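Local coordinates for protein Nsp15 (Middle East respiratory syndrome-related coronavirus, PDB 5YVD) that cleaves RNA as an endoribonuclease, probably at uridylates, and assembles into a particle of six chains, at residues Ile277-Thr280 with Asn281-Ala284; Asp216-Ile219 with Lys220-Leu224; Val300-Leu303 with Lys304-Leu308. One frame throughout, in Å; residues are numbered along the deposited sequence.

Interaction 1: residues Ile277-Thr280 with Asn281-Ala284; sequences ITET and NTAA
The carboxylate of E279 folds over the turn that follows it and takes two backbone N-H groups on one oxygen. OE1 of E279 lies 2.6 Å from the N of T282, which meets it nearly along its C-O axis. The N of N281 is also 2.6 Å from OE1 of E279, but it arrives from above the carboxylate plane, 49° out of it. CG of E279 is anti to the backbone N (chi1 -159°) and the chain bends at chi2 (-88°), which swings the acid forward along the chain instead of out beside the strand. T282 crosses this side chain at about a right angle and lays its CG2 3.3 Å from OE1 of E279.

OG1 of T282 accepts from the N of A284, 3.0 Å away, in an ST turn. The same hydroxyl is hydrogen-bonded to the carbonyl of F237. The backbone itself closes the hairpin: the N of E279 donates to O of A284 at 2.8 Å, and the N of A283 makes a weak bond to O of E279. O of A284 also receives a CA-H contact from T278. With two N-H donors on it, OE1 ties the acid to the loop backbone and probably favours the charged form of E279. OE2 of E279 is in a salt bridge with R254, although its place is less sure.

A second subunit packs against the hairpin, where its N157 is hydrogen-bonded to T278 OG1 and its F156 touches the same threonine. The turn joins strand 273-279 to strand 285-291 at one end of a three-stranded antiparallel sheet. R254 comes from helix 248-255, and strand 260-263 runs along the far flank of 273-279.

Interaction 2: residues Asp216-Ile219 with Lys220-Leu224; sequences DVFI and KKYGL
F218 and Y222, one helical turn apart, make the dense side of this contact. CD1 of Y222 sits over one face of the F218 ring, displaced toward the rim. The two planes are 48° apart with centroids separated by 4.8 Å, so the pair is oblique. F218 has CG anti to its backbone N (chi1 -180°), which sends the ring outward from the helix with a slight forward lean, beside Y222 and L224; CE2 of F218 comes 3.9 Å from CD1 of L224. The F218 ring also makes an edge-to-face pair with F210, and M206 from helix 205-212 lies against both rings.

Here helix 215-221 finishes in what fits a Schellman motif. The N of L224 bonds back to O of I219 at 2.8 Å, the N of G223 reaches O of K220 only weakly, and G223 takes the positive phi (69°). The apolar touch that usually accompanies it is made by CG2 of I219 and CB of L224, 4.1 Å apart.

On the exposed flank things are looser. K220 runs out extended over O of D216, and its NZ forms a salt bridge with OD2 of D216 at 2.8 Å, from the syn side and close to the carboxylate plane.

Interaction 3: residues Val300-Leu303 with Lys304-Leu308; sequences VMIL and KSQDL
S305 turns its hydroxyl back onto the helix it has just left: OG donates to O of M301 at 2.8 Å, coming from above the carbonyl plane. A chi1 of -55° sets OG beside its own backbone N, facing that last turn.

Among the backbone bonds, the N of K304 reaches O of V300 at 3.1 Å, four residues back. The next bonds identified span three residues. The N of S305 is 3.2 Å from O of I302, and the N of Q306 is 3.2 Å from O of L303. Both donors stand well above their carbonyl planes, by 68° and 59°. Helix 296-304 of the EndoU-type nuclease region thus ends in turns of 3-10-like spacing before the chain, extended at Q306, heads for strand 312-319. A water spans the exit, donating to O of Q306 and weakly to O of L303.

Apolar contact is modest. V300 and K304 lie side by side and point the same way, with CG1 of V300 4.1 Å from CD of K304. The lysine stays extended past CG, and its NZ is hydrogen-bonded to the carbonyl of Y222. The L303 side chain packs on F338 of strand 334-340 and F229 of helix 229-234.

All three contacts belong to the uridylate-specific endoribonuclease region, in the chain order 2, 1, 3. Interactions 2 and 3 are neighbours, with centres 15 Å apart: the tail of helix 215-221 meets the end of helix 296-304, where L224 packs on V300 and K304, and both contacts lean on helix 229-234. Interaction 1 stands apart, its centre 26 Å from that of interaction 2 and 30 Å from that of interaction 3, at the hairpin tip of the antiparallel sheet 260-263, 273-279, 285-291. It alone of the three is touched by another chain, so 277-284 lies at a subunit interface, while the two helix ends pack on each other within one chain.

Interaction 1: residues Ile277-Thr280 with Asn281-Ala284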
loop_
_atom_site.group_PDB
_atom_site.type_symbol
_atom_site.label_atom_id
_atom_site.label_comp_id
_atom_site.label_asym_id
_atom_site.label_seq_id
_atom_site.Cartn_x
_atom_site.Cartn_y
_atom_site.Cartn_z
ATOM N N ILE A 277 -20.101 25.924 2.430
ATOM C CA ILE A 277 -21.537 25.716 2.501
ATOM C C ILE A 277 -22.263 26.115 1.238
ATOM O O ILE A 277 -21.957 27.125 0.597
ATOM C CB ILE A 277 -22.196 26.468 3.674
ATOM C CG1 ILE A 277 -21.274 26.482 4.884
ATOM C CG2 ILE A 277 -23.542 25.825 4.034
ATOM C CD1 ILE A 277 -21.966 26.935 6.153
ATOM N N THR A 278 -23.267 25.312 0.923
ATOM C CA THR A 278 -24.099 25.528 -0.238
ATOM C C THR A 278 -25.553 25.349 0.172
ATOM O O THR A 278 -25.868 24.476 0.968
ATOM C CB THR A 278 -23.722 24.523 -1.345
ATOM O OG1 THR A 278 -22.295 24.441 -1.444
ATOM C CG2 THR A 278 -24.304 24.928 -2.693
ATOM N N GLU A 279 -26.432 26.204 -0.342
ATOM C CA GLU A 279 -27.878 26.085 -0.106
ATOM C C GLU A 279 -28.486 25.557 -1.393
ATOM O O GLU A 279 -28.199 26.075 -2.478
ATOM C CB GLU A 279 -28.475 27.435 0.263
ATOM C CG GLU A 279 -29.807 27.369 0.994
ATOM C CD GLU A 279 -31.039 27.319 0.093
ATOM O OE1 GLU A 279 -30.931 27.318 -1.160
ATOM O OE2 GLU A 279 -32.150 27.274 0.658
ATOM N N THR A 280 -29.326 24.533 -1.278
ATOM C CA THR A 280 -29.743 23.754 -2.458
ATOM C C THR A 280 -31.033 24.242 -3.165
ATOM O O THR A 280 -31.461 23.648 -4.170
ATOM C CB THR A 280 -29.817 22.248 -2.115
ATOM O OG1 THR A 280 -30.713 22.021 -1.009
ATOM C CG2 THR A 280 -28.423 21.731 -1.753
ATOM N N ASN A 281 -31.637 25.329 -2.679
ATOM C CA ASN A 281 -32.660 26.003 -3.461
ATOM C C ASN A 281 -32.081 27.145 -4.268
ATOM O O ASN A 281 -32.397 27.323 -5.434
ATOM C CB ASN A 281 -33.752 26.573 -2.575
ATOM C CG ASN A 281 -34.494 25.514 -1.811
ATOM O OD1 ASN A 281 -34.768 24.425 -2.315
ATOM N ND2 ASN A 281 -34.819 25.826 -0.575
ATOM N N THR A 282 -31.234 27.934 -3.637
ATOM C CA THR A 282 -30.792 29.189 -4.215
ATOM C C THR A 282 -29.404 29.079 -4.830
ATOM O O THR A 282 -28.912 30.005 -5.475
ATOM C CB THR A 282 -30.705 30.224 -3.105
ATOM O OG1 THR A 282 -29.593 29.904 -2.276
ATOM C CG2 THR A 282 -31.983 30.210 -2.267
ATOM N N ALA A 283 -28.752 27.958 -4.588
ATOM C CA ALA A 283 -27.395 27.765 -5.037
ATOM C C ALA A 283 -26.419 28.768 -4.413
ATOM O O ALA A 283 -25.296 28.908 -4.872
ATOM C CB ALA A 283 -27.337 27.813 -6.558
ATOM N N ALA A 284 -26.836 29.445 -3.351
ATOM C CA ALA A 284 -25.945 30.346 -2.650
ATOM C C ALA A 284 -24.839 29.485 -2.007
ATOM O O ALA A 284 -25.101 28.377 -1.483
ATOM C CB ALA A 284 -26.706 31.147 -1.603
#

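Interaction 2: residues Asp216-Ile219 with Lys220-Leu224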
loop_
_atom_site.group_PDB
_atom_site.type_symbol
_atom_site.label_atom_id
_atom_site.label_comp_id
_atom_site.label_asym_id
_atom_site.label_seq_id
_atom_site.Cartn_x
_atom_site.Cartn_y
_atom_site.Cartn_z
ATOM N N ASP A 216 -38.694 37.618 12.460
ATOM C CA ASP A 216 -39.152 38.970 12.801
ATOM C C ASP A 216 -39.667 39.080 14.264
ATOM O O ASP A 216 -39.431 40.090 14.936
ATOM C CB ASP A 216 -40.207 39.447 11.799
ATOM C CG ASP A 216 -40.457 40.929 11.896
ATOM O OD1 ASP A 216 -39.535 41.717 11.575
ATOM O OD2 ASP A 216 -41.577 41.311 12.301
ATOM N N VAL A 217 -40.321 38.016 14.743
ATOM C CA VAL A 217 -40.856 37.956 16.110
ATOM C C VAL A 217 -39.734 37.880 17.171
ATOM O O VAL A 217 -39.872 38.377 18.294
ATOM C CB VAL A 217 -41.808 36.740 16.252
ATOM C CG1 VAL A 217 -42.255 36.534 17.687
ATOM C CG2 VAL A 217 -43.017 36.905 15.346
ATOM N N PHE A 218 -38.632 37.243 16.810
ATOM C CA PHE A 218 -37.522 37.032 17.723
ATOM C C PHE A 218 -36.675 38.314 17.812
ATOM O O PHE A 218 -36.374 38.805 18.914
ATOM C CB PHE A 218 -36.693 35.821 17.249
ATOM C CG PHE A 218 -35.502 35.502 18.127
ATOM C CD1 PHE A 218 -35.599 34.553 19.129
ATOM C CD2 PHE A 218 -34.289 36.137 17.923
ATOM C CE1 PHE A 218 -34.523 34.259 19.935
ATOM C CE2 PHE A 218 -33.204 35.861 18.718
ATOM C CZ PHE A 218 -33.319 34.919 19.735
ATOM N N ILE A 219 -36.288 38.849 16.654
ATOM C CA ILE A 219 -35.533 40.085 16.601
ATOM C C ILE A 219 -36.182 41.133 17.503
ATOM O O ILE A 219 -35.495 41.801 18.299
ATOM C CB ILE A 219 -35.378 40.614 15.142
ATOM C CG1 ILE A 219 -34.370 39.750 14.370
ATOM C CG2 ILE A 219 -34.871 42.053 15.130
ATOM C CD1 ILE A 219 -34.266 40.070 12.899
ATOM N N LYS A 220 -37.504 41.250 17.399
ATOM C CA LYS A 220 -38.244 42.255 18.160
ATOM C C LYS A 220 -38.418 41.897 19.635
ATOM O O LYS A 220 -38.359 42.778 20.489
ATOM C CB LYS A 220 -39.590 42.544 17.499
ATOM C CG LYS A 220 -39.439 43.245 16.154
ATOM C CD LYS A 220 -40.730 43.214 15.347
ATOM C CE LYS A 220 -40.565 43.980 14.038
ATOM N NZ LYS A 220 -41.790 43.943 13.181
ATOM N N LYS A 221 -38.626 40.621 19.947
ATOM C CA LYS A 221 -38.682 40.203 21.344
ATOM C C LYS A 221 -37.430 40.543 22.158
ATOM O O LYS A 221 -37.530 40.867 23.354
ATOM C CB LYS A 221 -38.909 38.714 21.436
ATOM C CG LYS A 221 -38.757 38.148 22.836
ATOM C CD LYS A 221 -39.571 36.878 23.015
ATOM C CE LYS A 221 -39.267 36.243 24.366
ATOM N NZ LYS A 221 -40.090 35.031 24.602
ATOM N N TYR A 222 -36.258 40.452 21.526
ATOM C CA TYR A 222 -34.976 40.608 22.244
ATOM C C TYR A 222 -34.264 41.924 21.898
ATOM O O TYR A 222 -33.124 42.141 22.317
ATOM C CB TYR A 222 -34.069 39.385 22.004
ATOM C CG TYR A 222 -34.596 38.126 22.675
ATOM C CD1 TYR A 222 -35.231 37.131 21.938
ATOM C CD2 TYR A 222 -34.479 37.944 24.054
ATOM C CE1 TYR A 222 -35.739 35.997 22.553
ATOM C CE2 TYR A 222 -34.980 36.809 24.678
ATOM C CZ TYR A 222 -35.608 35.840 23.926
ATOM O OH TYR A 222 -36.135 34.721 24.524
ATOM N N GLY A 223 -34.945 42.806 21.160
ATOM C CA GLY A 223 -34.407 44.136 20.839
ATOM C C GLY A 223 -33.217 44.126 19.891
ATOM O O GLY A 223 -32.329 44.969 20.001
ATOM N N LEU A 224 -33.210 43.212 18.921
ATOM C CA LEU A 224 -32.043 43.082 18.035
ATOM C C LEU A 224 -32.138 43.849 16.710
ATOM O O LEU A 224 -31.344 43.648 15.813
ATOM C CB LEU A 224 -31.730 41.602 17.782
ATOM C CG LEU A 224 -31.398 40.803 19.051
ATOM C CD1 LEU A 224 -31.425 39.318 18.712
ATOM C CD2 LEU A 224 -30.057 41.195 19.664
#

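Interaction 3: residues Val300-Leu303 with Lys304-Leu308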
loop_
_atom_site.group_PDB
_atom_site.type_symbol
_atom_site.label_atom_id
_atom_site.label_comp_id
_atom_site.label_asym_id
_atom_site.label_seq_id
_atom_site.Cartn_x
_atom_site.Cartn_y
_atom_site.Cartn_z
ATOM N N VAL A 300 -25.102 37.536 21.990
ATOM C CA VAL A 300 -25.887 38.762 22.047
ATOM C C VAL A 300 -25.228 39.790 22.999
ATOM O O VAL A 300 -25.119 40.975 22.703
ATOM C CB VAL A 300 -27.346 38.468 22.462
ATOM C CG1 VAL A 300 -28.095 39.760 22.742
ATOM C CG2 VAL A 300 -28.053 37.680 21.379
ATOM N N MET A 301 -24.774 39.315 24.136
ATOM C CA MET A 301 -24.126 40.176 25.105
ATOM C C MET A 301 -22.961 40.923 24.452
ATOM O O MET A 301 -22.823 42.128 24.614
ATOM C CB MET A 301 -23.665 39.319 26.276
ATOM C CG MET A 301 -23.269 40.041 27.532
ATOM S SD MET A 301 -23.211 38.809 28.864
ATOM C CE MET A 301 -21.723 37.864 28.483
ATOM N N ILE A 302 -22.149 40.209 23.689
ATOM C CA ILE A 302 -20.974 40.800 23.077
ATOM C C ILE A 302 -21.337 41.924 22.120
ATOM O O ILE A 302 -20.692 42.978 22.102
ATOM C CB ILE A 302 -20.195 39.741 22.285
ATOM C CG1 ILE A 302 -19.473 38.831 23.261
ATOM C CG2 ILE A 302 -19.214 40.381 21.284
ATOM C CD1 ILE A 302 -18.903 37.598 22.613
ATOM N N LEU A 303 -22.347 41.683 21.293
ATOM C CA LEU A 303 -22.765 42.684 20.331
ATOM C C LEU A 303 -23.285 43.951 20.983
ATOM O O LEU A 303 -23.044 45.049 20.484
ATOM C CB LEU A 303 -23.864 42.119 19.455
ATOM C CG LEU A 303 -23.407 41.126 18.421
ATOM C CD1 LEU A 303 -24.618 40.763 17.597
ATOM C CD2 LEU A 303 -22.287 41.689 17.563
ATOM N N LYS A 304 -24.026 43.788 22.076
ATOM C CA LYS A 304 -24.628 44.909 22.761
ATOM C C LYS A 304 -23.605 45.671 23.577
ATOM O O LYS A 304 -23.925 46.704 24.142
ATOM C CB LYS A 304 -25.777 44.423 23.641
ATOM C CG LYS A 304 -26.994 43.989 22.836
ATOM C CD LYS A 304 -28.198 43.770 23.741
ATOM C CE LYS A 304 -29.498 43.663 22.952
ATOM N NZ LYS A 304 -30.610 43.200 23.829
ATOM N N SER A 305 -22.377 45.162 23.634
ATOM C CA SER A 305 -21.261 45.845 24.304
ATOM C C SER A 305 -20.511 46.788 23.387
ATOM O O SER A 305 -19.578 47.443 23.816
ATOM C CB SER A 305 -20.243 44.824 24.828
ATOM O OG SER A 305 -20.880 43.875 25.658
ATOM N N GLN A 306 -20.906 46.860 22.127
ATOM C CA GLN A 306 -20.040 47.445 21.116
ATOM C C GLN A 306 -20.570 48.763 20.571
ATOM O O GLN A 306 -21.778 48.992 20.517
ATOM C CB GLN A 306 -19.837 46.456 19.965
ATOM C CG GLN A 306 -18.370 46.188 19.654
ATOM C CD GLN A 306 -17.690 45.382 20.739
ATOM O OE1 GLN A 306 -18.287 44.461 21.301
ATOM N NE2 GLN A 306 -16.434 45.721 21.041
ATOM N N ASP A 307 -19.639 49.607 20.142
ATOM C CA ASP A 307 -19.962 50.904 19.559
ATOM C C ASP A 307 -20.388 50.800 18.074
ATOM O O ASP A 307 -19.589 50.489 17.169
ATOM C CB ASP A 307 -18.790 51.883 19.730
ATOM C CG ASP A 307 -19.216 53.319 19.553
ATOM O OD1 ASP A 307 -19.560 53.953 20.572
ATOM O OD2 ASP A 307 -19.256 53.793 18.394
ATOM N N LEU A 308 -21.666 51.088 17.845
ATOM C CA LEU A 308 -22.257 51.006 16.519
ATOM C C LEU A 308 -21.859 52.233 15.694
ATOM O O LEU A 308 -22.198 52.334 14.510
ATOM C CB LEU A 308 -23.784 50.871 16.633
ATOM C CG LEU A 308 -24.300 49.698 17.495
ATOM C CD1 LEU A 308 -25.823 49.695 17.563
ATOM C CD2 LEU A 308 -23.775 48.364 16.974
HETATM O O HOH W 1 -24.034 48.209 21.111
#